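Local coordinates for protein sulfate transporter 4.1, chloroplastic (Arabidopsis thaliana, PDB 7LHV) that carries sulfate across the membrane together with protons and may play a role in regulating sulfate assimilation, at residues Leu200-Ser205 / Val343-Ser348. Sequence-based numbering, arbitrary orientation.
Sequences LIRFIS and VAILES. With S1P ((2S,3R,4E)-2-amino-3-hydroxyoctadec-4-en-1-yl dihydrogen phosphate), chain G.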
ATOM      1  N   LEU A 200      -7.608   1.299   7.436  1.00 54.82           N
ATOM      2  CA  LEU A 200      -6.758   0.657   6.440  1.00 54.82           C
ATOM      3  C   LEU A 200      -7.352   0.695   5.042  1.00 54.82           C
ATOM      4  O   LEU A 200      -6.632   0.425   4.076  1.00 54.82           O
ATOM      5  CB  LEU A 200      -6.492  -0.797   6.833  1.00 54.82           C
ATOM      6  CG  LEU A 200      -5.227  -1.077   7.639  1.00 54.82           C
ATOM      7  CD1 LEU A 200      -5.230  -2.512   8.128  1.00 54.82           C
ATOM      8  CD2 LEU A 200      -3.992  -0.794   6.806  1.00 54.82           C
ATOM      9  N   ILE A 201      -8.635   1.020   4.909  1.00 54.29           N
ATOM     10  CA  ILE A 201      -9.297   1.024   3.618  1.00 54.29           C
ATOM     11  C   ILE A 201      -9.623   2.435   3.139  1.00 54.29           C
ATOM     12  O   ILE A 201      -9.647   2.674   1.926  1.00 54.29           O
ATOM     13  CB  ILE A 201     -10.572   0.155   3.674  1.00 54.29           C
ATOM     14  CG1 ILE A 201     -10.219  -1.271   4.085  1.00 54.29           C
ATOM     15  CG2 ILE A 201     -11.275   0.120   2.333  1.00 54.29           C
ATOM     16  CD1 ILE A 201      -9.282  -1.958   3.124  1.00 54.29           C
ATOM     17  N   ARG A 202      -9.832   3.385   4.050  1.00 53.93           N
ATOM     18  CA  ARG A 202     -10.277   4.726   3.688  1.00 53.93           C
ATOM     19  C   ARG A 202      -9.218   5.543   2.962  1.00 53.93           C
ATOM     20  O   ARG A 202      -9.455   6.728   2.708  1.00 53.93           O
ATOM     21  CB  ARG A 202     -10.741   5.471   4.940  1.00 53.93           C
ATOM     22  CG  ARG A 202     -11.821   4.739   5.712  1.00 53.93           C
ATOM     23  CD  ARG A 202     -12.293   5.542   6.913  1.00 53.93           C
ATOM     24  NE  ARG A 202     -12.821   4.679   7.962  1.00 53.93           N
ATOM     25  CZ  ARG A 202     -14.002   4.076   7.915  1.00 53.93           C
ATOM     26  NH1 ARG A 202     -14.825   4.247   6.893  1.00 53.93           N
ATOM     27  NH2 ARG A 202     -14.366   3.285   8.918  1.00 53.93           N
ATOM     28  N   PHE A 203      -8.066   4.965   2.627  1.00 48.71           N
ATOM     29  CA  PHE A 203      -7.098   5.666   1.796  1.00 48.71           C
ATOM     30  C   PHE A 203      -7.487   5.678   0.326  1.00 48.71           C
ATOM     31  O   PHE A 203      -6.860   6.400  -0.456  1.00 48.71           O
ATOM     32  CB  PHE A 203      -5.706   5.044   1.957  1.00 48.71           C
ATOM     33  CG  PHE A 203      -5.541   3.731   1.245  1.00 48.71           C
ATOM     34  CD1 PHE A 203      -5.862   2.544   1.874  1.00 48.71           C
ATOM     35  CD2 PHE A 203      -5.061   3.682  -0.052  1.00 48.71           C
ATOM     36  CE1 PHE A 203      -5.714   1.339   1.225  1.00 48.71           C
ATOM     37  CE2 PHE A 203      -4.916   2.481  -0.703  1.00 48.71           C
ATOM     38  CZ  PHE A 203      -5.241   1.308  -0.064  1.00 48.71           C
ATOM     39  N   ILE A 204      -8.490   4.895  -0.068  1.00 50.22           N
ATOM     40  CA  ILE A 204      -8.883   4.820  -1.470  1.00 50.22           C
ATOM     41  C   ILE A 204      -9.578   6.112  -1.870  1.00 50.22           C
ATOM     42  O   ILE A 204     -10.499   6.578  -1.188  1.00 50.22           O
ATOM     43  CB  ILE A 204      -9.779   3.599  -1.711  1.00 50.22           C
ATOM     44  CG1 ILE A 204      -9.054   2.326  -1.282  1.00 50.22           C
ATOM     45  CG2 ILE A 204     -10.176   3.512  -3.167  1.00 50.22           C
ATOM     46  CD1 ILE A 204      -9.929   1.106  -1.248  1.00 50.22           C
ATOM     47  N   SER A 205      -9.136   6.701  -2.978  1.00 51.43           N
ATOM     48  CA  SER A 205      -9.662   7.986  -3.408  1.00 51.43           C
ATOM     49  C   SER A 205     -11.126   7.864  -3.804  1.00 51.43           C
ATOM     50  O   SER A 205     -11.592   6.805  -4.229  1.00 51.43           O
ATOM     51  CB  SER A 205      -8.847   8.532  -4.577  1.00 51.43           C
ATOM     52  OG  SER A 205      -9.011   7.731  -5.729  1.00 51.43           O
ATOM     53  N   VAL A 343     -16.774  -2.234   0.797  1.00 51.76           N
ATOM     54  CA  VAL A 343     -17.861  -1.335   0.424  1.00 51.76           C
ATOM     55  C   VAL A 343     -18.512  -0.760   1.674  1.00 51.76           C
ATOM     56  O   VAL A 343     -18.696   0.458   1.796  1.00 51.76           O
ATOM     57  CB  VAL A 343     -18.882  -2.070  -0.459  1.00 51.76           C
ATOM     58  CG1 VAL A 343     -20.163  -1.270  -0.567  1.00 51.76           C
ATOM     59  CG2 VAL A 343     -18.296  -2.334  -1.834  1.00 51.76           C
ATOM     60  N   ALA A 344     -18.819  -1.622   2.645  1.00 50.72           N
ATOM     61  CA  ALA A 344     -19.440  -1.147   3.873  1.00 50.72           C
ATOM     62  C   ALA A 344     -18.545  -0.161   4.604  1.00 50.72           C
ATOM     63  O   ALA A 344     -19.043   0.764   5.252  1.00 50.72           O
ATOM     64  CB  ALA A 344     -19.781  -2.323   4.782  1.00 50.72           C
ATOM     65  N   ILE A 345     -17.226  -0.340   4.518  1.00 51.35           N
ATOM     66  CA  ILE A 345     -16.321   0.612   5.149  1.00 51.35           C
ATOM     67  C   ILE A 345     -16.331   1.933   4.396  1.00 51.35           C
ATOM     68  O   ILE A 345     -16.251   3.010   4.998  1.00 51.35           O
ATOM     69  CB  ILE A 345     -14.905   0.019   5.251  1.00 51.35           C
ATOM     70  CG1 ILE A 345     -14.905  -1.185   6.189  1.00 51.35           C
ATOM     71  CG2 ILE A 345     -13.919   1.058   5.739  1.00 51.35           C
ATOM     72  CD1 ILE A 345     -13.617  -1.959   6.176  1.00 51.35           C
ATOM     73  N   LEU A 346     -16.448   1.878   3.071  1.00 52.24           N
ATOM     74  CA  LEU A 346     -16.266   3.077   2.263  1.00 52.24           C
ATOM     75  C   LEU A 346     -17.570   3.816   2.003  1.00 52.24           C
ATOM     76  O   LEU A 346     -17.584   5.052   1.992  1.00 52.24           O
ATOM     77  CB  LEU A 346     -15.602   2.710   0.934  1.00 52.24           C
ATOM     78  CG  LEU A 346     -14.141   2.272   1.028  1.00 52.24           C
ATOM     79  CD1 LEU A 346     -13.640   1.809  -0.324  1.00 52.24           C
ATOM     80  CD2 LEU A 346     -13.276   3.394   1.564  1.00 52.24           C
ATOM     81  N   GLU A 347     -18.668   3.093   1.794  1.00 55.18           N
ATOM     82  CA  GLU A 347     -19.937   3.711   1.424  1.00 55.18           C
ATOM     83  C   GLU A 347     -20.899   3.828   2.601  1.00 55.18           C
ATOM     84  O   GLU A 347     -21.343   4.932   2.928  1.00 55.18           O
ATOM     85  CB  GLU A 347     -20.582   2.924   0.278  1.00 55.18           C
ATOM     86  CG  GLU A 347     -19.811   3.006  -1.022  1.00 55.18           C
ATOM     87  CD  GLU A 347     -20.458   2.205  -2.132  1.00 55.18           C
ATOM     88  OE1 GLU A 347     -21.441   1.488  -1.853  1.00 55.18           O
ATOM     89  OE2 GLU A 347     -19.986   2.297  -3.282  1.00 55.18           O
ATOM     90  N   SER A 348     -21.232   2.707   3.244  1.00 52.65           N
ATOM     91  CA  SER A 348     -22.239   2.731   4.303  1.00 52.65           C
ATOM     92  C   SER A 348     -21.798   3.594   5.477  1.00 52.65           C
ATOM     93  O   SER A 348     -22.588   4.385   6.012  1.00 52.65           O
ATOM     94  CB  SER A 348     -22.539   1.309   4.770  1.00 52.65           C
ATOM     95  OG  SER A 348     -23.252   1.319   5.993  1.00 52.65           O
TER
HETATM   96  C1  S1P G1001      -1.660  -1.447  14.759  1.00 66.34           C
HETATM   97  O1  S1P G1001      -1.939  -0.034  14.721  1.00 66.34           O
HETATM   98  C2  S1P G1001      -0.793  -1.623  13.538  1.00 66.34           C
HETATM   99  N2  S1P G1001      -0.913  -0.433  12.700  1.00 66.34           N
HETATM  100  C3  S1P G1001      -1.186  -2.793  12.635  1.00 66.34           C
HETATM  101  O3  S1P G1001      -1.132  -2.261  11.317  1.00 66.34           O
HETATM  102  C4  S1P G1001      -2.551  -3.328  12.911  1.00 66.34           C
HETATM  103  C5  S1P G1001      -3.082  -4.386  12.333  1.00 66.34           C
HETATM  104  C6  S1P G1001      -2.520  -5.303  11.304  1.00 66.34           C
HETATM  105  C7  S1P G1001      -2.635  -4.826   9.872  1.00 66.34           C
HETATM  106  C8  S1P G1001      -1.412  -5.161   9.065  1.00 66.34           C
HETATM  107  C9  S1P G1001      -1.699  -5.914   7.790  1.00 66.34           C
HETATM  108  C10 S1P G1001      -2.104  -5.019   6.644  1.00 66.34           C
HETATM  109  C11 S1P G1001      -2.193  -5.719   5.309  1.00 66.34           C
HETATM  110  C12 S1P G1001      -2.288  -4.772   4.131  1.00 66.34           C
HETATM  111  C13 S1P G1001      -2.129  -3.323   4.499  1.00 66.34           C
HETATM  112  C14 S1P G1001      -2.769  -2.368   3.527  1.00 66.34           C
HETATM  113  C15 S1P G1001      -3.258  -3.018   2.259  1.00 66.34           C
HETATM  114  C16 S1P G1001      -4.670  -2.627   1.863  1.00 66.34           C
HETATM  115  P22 S1P G1001      -1.134   1.126  15.457  1.00 66.34           P
HETATM  116  O23 S1P G1001      -0.470   0.546  16.684  1.00 66.34           O
HETATM  117  O24 S1P G1001      -0.062   1.557  14.506  1.00 66.34           O
HETATM  118  O25 S1P G1001      -2.045   2.213  15.770  1.00 66.34           O
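R202 and I201 of the loop 200-205 lie against L346 and I345 of helix 330-358; the CA atoms of R202 and L346 are 6.4 Å apart. The loop makes a type I beta turn from I201 to I204, closed by the backbone bond from I204 N to I201 O, while the helix widens into a pi-type turn over 344-348. S205, with its short hydroxyl, is the N-cap of helix 206-229, OG bonding weakly to V208 N. The contact itself is mainly branched aliphatic groups crossing at about right angles. With CG1 of I201 beside the backbone N (chi1 -58°), CG2 stands anti to it and comes 3.8 Å from CG of L346. The fork of L346 suits it to straddle the turn: CD1 meets the methyl I204 CD1 at 3.9 Å, and CD2 lies 3.7 Å from I201 O. Within the membrane part of this SLC26/SulP transporter, the loop between helices 173-194 and 206-229 leans, through this turn, on helix 330-358. Lipid-like S1P molecules border both parts: L200 CD2 is 3.8 Å from C14 of one, and L346 touches another. R202, extended from CG to NE, reaches across to the helix, its side chain crossing that of I345 at about a right angle, and brings NH1 to 2.7 Å from I345 O. I345 CG2 sits over one guanidinium face, toward the rim, so a long arm ending in a flat cationic group suits this place. Cut back to an alanine here, the arm is gone, and I345 O is likely to lose its cationic neighbour and I345 CG2 its flat cover. On the far side of the turn, F203 packs against I493 of the second subunit.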